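Local coordinates for protoporphyrinogen oxidase (Exiguobacterium sibiricum, PDB 3LOV), which probably oxidises coproporphyrinogen III to coproporphyrin III with molecular oxygen, using bound FAD, in the coproporphyrin-dependent route to heme b, at residues His308-Val313 with Arg361-Arg366; His371-Ser376 with Ile403-Asp408. All blocks are in the same frame, centred on the assembly; numbering follows the deposited sequence.

Contact 1: His308-Val313 with Arg361-Arg366; sequences HSTATV and RAFVGR. With FAD (flavin-adenine dinucleotide), chain B.
Ala311 and Val364 exchange two backbone hydrogen bonds, Ala311 N to Val364 O and Val364 N to Ala311 O, as do Val313 and Ala362, with Val313 N 2.8 Å from Ala362 O. Between these antiparallel pairs sits the non-hydrogen-bonded pair Thr312 and Phe363. Beyond the Ala311-Val364 pair, one water links His308 NE2, at 2.9 Å in the plane of the imidazole, to Thr310 OG1 at 2.8 Å; its bond to Gly365 O is weak. Gly365 comes close alongside, its CA 3.4 Å from Ser309 O in a CA-H...O contact.

Thr312 and Phe363 point the same way, and Thr312 CG2 lies 3.5 Å from Phe363 CE2. That ring atom lies above one face of the Arg361 guanidinium, offset toward its rim, and Arg361 NH1 is held by Gly58 O. Thr310 reaches the cofactor: its CB is 3.6 Å from C7M of FAD, and with OG1 beside the backbone N (chi1 -54°), CG2 falls anti to that N and also borders the methyl. On the opposite face, Ala311, Val313, Ala362 and Val364 pack against helix 377-392. The sheet is two-sided: an apolar face takes the helix; the other turns Thr310 to the flavin and hydrogen-bonds Thr312 OG1 to Arg57 O.

Contact 2: His371-Ser376 with Ile403-Asp408; sequences HLVHES and ISRLMD
Arg405 reaches from its strand to two backbone carbonyls of the segment 371-376. NE donates to Val373 O at 3.0 Å, and this oxygen lies in the guanidinium plane; NH2 donates to Glu375 O at 2.9 Å, with the acceptor tilted 29° out of that plane. Both bonds are bent, the N-H...O angle being 141° at NE. The side chain is extended from CG to NE, which carries the guanidinium across to the carbonyls.

Beside it, Val373 and the selenomethionine Met407 run alongside one another in opposite senses, CG1 lying 3.9 Å from SE. The bent Met407 chain also brings SE over the face of the His374 ring, 5.0 Å from its centroid, a distant sulfur-aromatic type of contact made here by selenium. The approach of its terminal methyl to that ring is too close to be trusted.

Further out, two bonds shape the backbone behind these carbonyls: His374 N to His371 O, 3.0 Å, and Glu375 N to Leu372 O, 3.1 Å. These i to i-3 bonds close a turn; 371-374 have helical angles without forming a regular helix, and Glu375 then leads to Ser376, the N-cap of helix 377-392, whose OG accepts from Val379 N. Arg405 has a second partner at this helix start, a salt bridge from NH1 to Asp377 OD1, so the guanidinium is gripped by both main chain and carboxylate, which would be expected to stabilise its positive charge. On the strand, Leu406 points away from the loop and touches FAD, while Ser309 packs against both Val373 and Met407. The arrangement is that of an arginine on an edge strand of a mixed sheet clasping the entry to a capped helix, at the surface of this FAD-binding amine-oxidase-type fold.

Overall arrangement
The centres of the two contacts lie about 7 Å apart, and both segments of contact 1 precede those of contact 2 in the sequence. They share the mixed sheet in which strand 307-318 runs between 357-364 and the outermost strand 400-411. Probable backbone hydrogen bonds from Thr310 O to Leu406 N and from Thr312 O to Ser404 N join them directly. After strand 357-364 the chain passes through 371-376 into helix 377-392, which packs on the sheet, then returns as strand 400-411. Thr310 and Leu406, one from each contact, both border the FAD, so neighbouring strands contribute to its pocket.

Contact 1: His308-Val313 with Arg361-Arg366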
# COMPACT_ATOMS: atom_id res chain seq x y z
N HIS A 308 4.42 10.24 3.76
CA HIS A 308 5.68 9.97 4.47
C HIS A 308 6.53 9.00 3.64
O HIS A 308 6.01 8.32 2.73
CB HIS A 308 5.40 9.44 5.89
CG HIS A 308 4.87 8.05 5.94
ND1 HIS A 308 3.52 7.75 5.84
CD2 HIS A 308 5.51 6.86 6.06
CE1 HIS A 308 3.36 6.44 5.89
NE2 HIS A 308 4.54 5.87 6.03
N SER A 309 7.82 8.94 3.96
CA SER A 309 8.77 8.04 3.30
C SER A 309 9.03 6.80 4.12
O SER A 309 9.00 6.84 5.33
CB SER A 309 10.12 8.74 3.06
OG SER A 309 9.93 9.86 2.23
N THR A 310 9.33 5.71 3.42
CA THR A 310 9.59 4.43 4.02
C THR A 310 10.90 3.88 3.44
O THR A 310 11.16 4.04 2.25
CB THR A 310 8.44 3.39 3.70
OG1 THR A 310 7.16 3.93 4.08
CG2 THR A 310 8.68 2.05 4.44
N ALA A 311 11.72 3.28 4.30
CA ALA A 311 12.80 2.39 3.85
C ALA A 311 12.50 0.92 4.22
O ALA A 311 11.95 0.64 5.30
CB ALA A 311 14.13 2.79 4.46
N THR A 312 12.85 0.00 3.33
CA THR A 312 12.89 -1.40 3.69
C THR A 312 14.36 -1.80 3.80
O THR A 312 15.20 -1.42 2.98
CB THR A 312 12.12 -2.30 2.70
OG1 THR A 312 12.72 -2.23 1.41
CG2 THR A 312 10.63 -1.88 2.61
N VAL A 313 14.67 -2.53 4.87
CA VAL A 313 16.04 -2.94 5.15
C VAL A 313 15.97 -4.45 5.34
O VAL A 313 15.36 -4.93 6.28
CB VAL A 313 16.64 -2.20 6.37
CG1 VAL A 313 18.12 -2.65 6.61
CG2 VAL A 313 16.53 -0.68 6.17
N ARG A 361 13.07 -8.68 6.88
CA ARG A 361 12.82 -7.38 6.19
C ARG A 361 12.16 -6.42 7.18
O ARG A 361 11.04 -6.66 7.61
CB ARG A 361 11.94 -7.51 4.92
CG ARG A 361 11.89 -6.16 4.11
CD ARG A 361 11.35 -6.24 2.67
NE ARG A 361 9.91 -6.30 2.61
CZ ARG A 361 9.14 -5.78 1.64
NH1 ARG A 361 9.67 -5.14 0.59
NH2 ARG A 361 7.83 -5.89 1.72
N ALA A 362 12.90 -5.40 7.60
CA ALA A 362 12.39 -4.37 8.50
C ALA A 362 11.92 -3.15 7.69
O ALA A 362 12.46 -2.84 6.64
CB ALA A 362 13.43 -3.97 9.55
N PHE A 363 10.86 -2.51 8.17
CA PHE A 363 10.36 -1.26 7.61
C PHE A 363 10.68 -0.12 8.58
O PHE A 363 10.63 -0.30 9.82
CB PHE A 363 8.85 -1.32 7.42
CG PHE A 363 8.42 -2.29 6.35
CD1 PHE A 363 8.44 -3.65 6.57
CD2 PHE A 363 7.96 -1.83 5.12
CE1 PHE A 363 8.02 -4.54 5.58
CE2 PHE A 363 7.54 -2.73 4.12
CZ PHE A 363 7.57 -4.06 4.36
N VAL A 364 11.01 1.04 8.03
CA VAL A 364 11.31 2.27 8.80
C VAL A 364 10.57 3.43 8.15
O VAL A 364 10.60 3.57 6.92
CB VAL A 364 12.84 2.60 8.82
CG1 VAL A 364 13.07 4.01 9.42
CG2 VAL A 364 13.65 1.55 9.63
N GLY A 365 9.90 4.26 8.96
CA GLY A 365 9.21 5.43 8.47
C GLY A 365 7.75 5.47 8.89
O GLY A 365 7.04 4.49 8.70
N ARG A 366 7.34 6.58 9.51
CA ARG A 366 5.93 6.85 9.87
C ARG A 366 5.56 8.27 9.49
O ARG A 366 6.46 9.11 9.31
CB ARG A 366 5.73 6.74 11.40
CG ARG A 366 6.16 5.44 12.03
CD ARG A 366 5.90 5.52 13.51
NE ARG A 366 6.25 4.29 14.19
CZ ARG A 366 5.45 3.23 14.29
NH1 ARG A 366 4.24 3.25 13.76
NH2 ARG A 366 5.87 2.15 14.91
PA FAD B . 4.84 4.61 -8.64
O1A FAD B . 5.18 3.17 -8.43
O2A FAD B . 5.34 5.61 -7.67
O5B FAD B . 5.31 5.03 -10.10
C5B FAD B . 5.42 6.36 -10.51
C4B FAD B . 6.29 6.39 -11.78
O4B FAD B . 6.27 7.69 -12.37
C3B FAD B . 7.72 6.01 -11.46
O3B FAD B . 8.23 5.07 -12.38
C2B FAD B . 8.40 7.36 -11.55
O2B FAD B . 9.72 7.28 -11.96
C1B FAD B . 7.59 8.08 -12.61
N9A FAD B . 7.68 9.55 -12.60
C8A FAD B . 7.80 10.45 -11.56
N7A FAD B . 7.83 11.71 -12.05
C5A FAD B . 7.74 11.63 -13.41
C6A FAD B . 7.70 12.57 -14.44
N6A FAD B . 7.73 13.87 -14.19
N1A FAD B . 7.60 12.15 -15.76
C2A FAD B . 7.49 10.81 -16.05
N3A FAD B . 7.50 9.88 -15.03
C4A FAD B . 7.64 10.28 -13.75
N1 FAD B . 0.66 -2.17 -2.29
C2 FAD B . 0.20 -3.46 -2.21
O2 FAD B . -0.80 -3.82 -2.85
N3 FAD B . 0.83 -4.35 -1.39
C4 FAD B . 1.89 -4.01 -0.63
O4 FAD B . 2.43 -4.86 0.05
C4X FAD B . 2.36 -2.71 -0.67
N5 FAD B . 3.48 -2.36 0.07
C5X FAD B . 3.94 -1.04 -0.01
C6 FAD B . 5.05 -0.65 0.76
C7 FAD B . 5.52 0.67 0.69
C7M FAD B . 6.71 1.08 1.51
C8 FAD B . 4.91 1.60 -0.17
C8M FAD B . 5.38 3.04 -0.26
C9 FAD B . 3.82 1.22 -0.94
C9A FAD B . 3.32 -0.10 -0.87
N10 FAD B . 2.22 -0.48 -1.65
C10 FAD B . 1.74 -1.80 -1.53
C1' FAD B . 1.48 0.46 -2.57
C2' FAD B . 2.03 0.27 -4.01
O2' FAD B . 3.37 0.63 -4.02
C3' FAD B . 1.30 1.12 -5.05
O3' FAD B . 0.04 0.49 -5.24
C4' FAD B . 1.97 1.21 -6.45
O4' FAD B . 3.37 0.99 -6.48
C5' FAD B . 1.77 2.58 -7.07
O5' FAD B . 2.27 2.55 -8.39
P FAD B . 2.12 3.85 -9.28
O1P FAD B . 0.82 4.56 -9.05
O2P FAD B . 2.49 3.62 -10.72
O3P FAD B . 3.25 4.86 -8.67
O HOH W 1 5.47 3.15 6.12

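Contact 2: His371-Ser376 with Ile403-Asp408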
# COMPACT_ATOMS: atom_id res chain seq x y z
N HIS A 371 12.63 10.58 9.48
CA HIS A 371 13.93 11.19 9.17
C HIS A 371 15.00 10.15 8.87
O HIS A 371 15.86 10.40 8.05
CB HIS A 371 14.42 12.07 10.34
CG HIS A 371 15.16 11.32 11.39
ND1 HIS A 371 14.52 10.57 12.35
CD2 HIS A 371 16.49 11.18 11.62
CE1 HIS A 371 15.42 10.00 13.13
NE2 HIS A 371 16.62 10.36 12.70
N LEU A 372 14.96 9.00 9.56
CA LEU A 372 15.92 7.91 9.26
C LEU A 372 15.99 7.55 7.79
O LEU A 372 17.05 7.12 7.34
CB LEU A 372 15.64 6.64 10.04
CG LEU A 372 16.30 6.48 11.40
CD1 LEU A 372 15.98 5.10 11.93
CD2 LEU A 372 17.81 6.72 11.31
N VAL A 373 14.88 7.72 7.06
CA VAL A 373 14.82 7.32 5.64
C VAL A 373 15.75 8.20 4.76
O VAL A 373 16.31 7.73 3.76
CB VAL A 373 13.37 7.38 5.12
CG1 VAL A 373 13.32 6.87 3.72
CG2 VAL A 373 12.47 6.53 6.01
N HIS A 374 15.95 9.45 5.18
CA HIS A 374 16.85 10.38 4.51
C HIS A 374 18.30 10.28 4.98
O HIS A 374 19.15 10.95 4.42
CB HIS A 374 16.37 11.83 4.69
CG HIS A 374 14.92 12.04 4.36
ND1 HIS A 374 14.50 12.54 3.14
CD2 HIS A 374 13.79 11.78 5.07
CE1 HIS A 374 13.18 12.62 3.13
NE2 HIS A 374 12.73 12.15 4.28
N GLU A 375 18.60 9.47 5.98
CA GLU A 375 19.97 9.31 6.45
C GLU A 375 20.72 8.31 5.59
O GLU A 375 20.13 7.59 4.78
CB GLU A 375 20.03 8.86 7.92
CG GLU A 375 19.40 9.84 8.91
CD GLU A 375 20.16 11.18 9.01
OE1 GLU A 375 21.39 11.17 8.83
OE2 GLU A 375 19.52 12.24 9.28
N SER A 376 22.03 8.27 5.77
CA SER A 376 22.89 7.32 5.06
C SER A 376 22.54 5.86 5.33
O SER A 376 22.01 5.55 6.40
CB SER A 376 24.35 7.51 5.52
OG SER A 376 24.57 6.99 6.83
N ILE A 403 19.00 -2.40 1.09
CA ILE A 403 18.29 -1.20 1.52
C ILE A 403 17.54 -0.57 0.33
O ILE A 403 18.11 -0.38 -0.72
CB ILE A 403 19.28 -0.15 2.11
CG1 ILE A 403 19.83 -0.61 3.47
CG2 ILE A 403 18.61 1.18 2.29
CD1 ILE A 403 20.99 0.27 3.98
N SER A 404 16.27 -0.28 0.51
CA SER A 404 15.47 0.38 -0.53
C SER A 404 14.70 1.51 0.11
O SER A 404 14.36 1.45 1.29
CB SER A 404 14.51 -0.60 -1.17
OG SER A 404 15.23 -1.75 -1.59
N ARG A 405 14.46 2.57 -0.65
CA ARG A 405 13.87 3.80 -0.11
C ARG A 405 12.74 4.22 -1.03
O ARG A 405 12.94 4.37 -2.22
CB ARG A 405 14.91 4.95 -0.04
CG ARG A 405 15.96 4.80 1.08
CD ARG A 405 16.99 5.93 1.05
NE ARG A 405 17.94 5.85 2.15
CZ ARG A 405 19.04 5.11 2.16
NH1 ARG A 405 19.36 4.37 1.11
NH2 ARG A 405 19.84 5.13 3.23
N LEU A 406 11.56 4.39 -0.45
CA LEU A 406 10.36 4.77 -1.17
C LEU A 406 9.96 6.15 -0.69
O LEU A 406 9.18 6.29 0.29
CB LEU A 406 9.30 3.72 -0.94
CG LEU A 406 9.76 2.32 -1.40
CD1 LEU A 406 10.33 1.44 -0.23
CD2 LEU A 406 8.62 1.66 -2.06
N MSE A 407 10.55 7.17 -1.34
CA MSE A 407 10.34 8.57 -0.96
C MSE A 407 8.88 9.01 -1.21
O MSE A 407 8.32 8.75 -2.28
CB MSE A 407 11.30 9.51 -1.72
CG MSE A 407 12.81 9.32 -1.47
SE MSE A 407 13.31 8.90 0.36
CE MSE A 407 12.82 10.51 1.32
N ASP A 408 8.28 9.71 -0.23
CA ASP A 408 6.91 10.24 -0.34
C ASP A 408 5.93 9.21 -0.91
O ASP A 408 5.08 9.56 -1.74
CB ASP A 408 6.87 11.50 -1.22
CG ASP A 408 8.02 12.46 -0.91
OD1 ASP A 408 8.42 12.57 0.28
OD2 ASP A 408 8.56 13.06 -1.86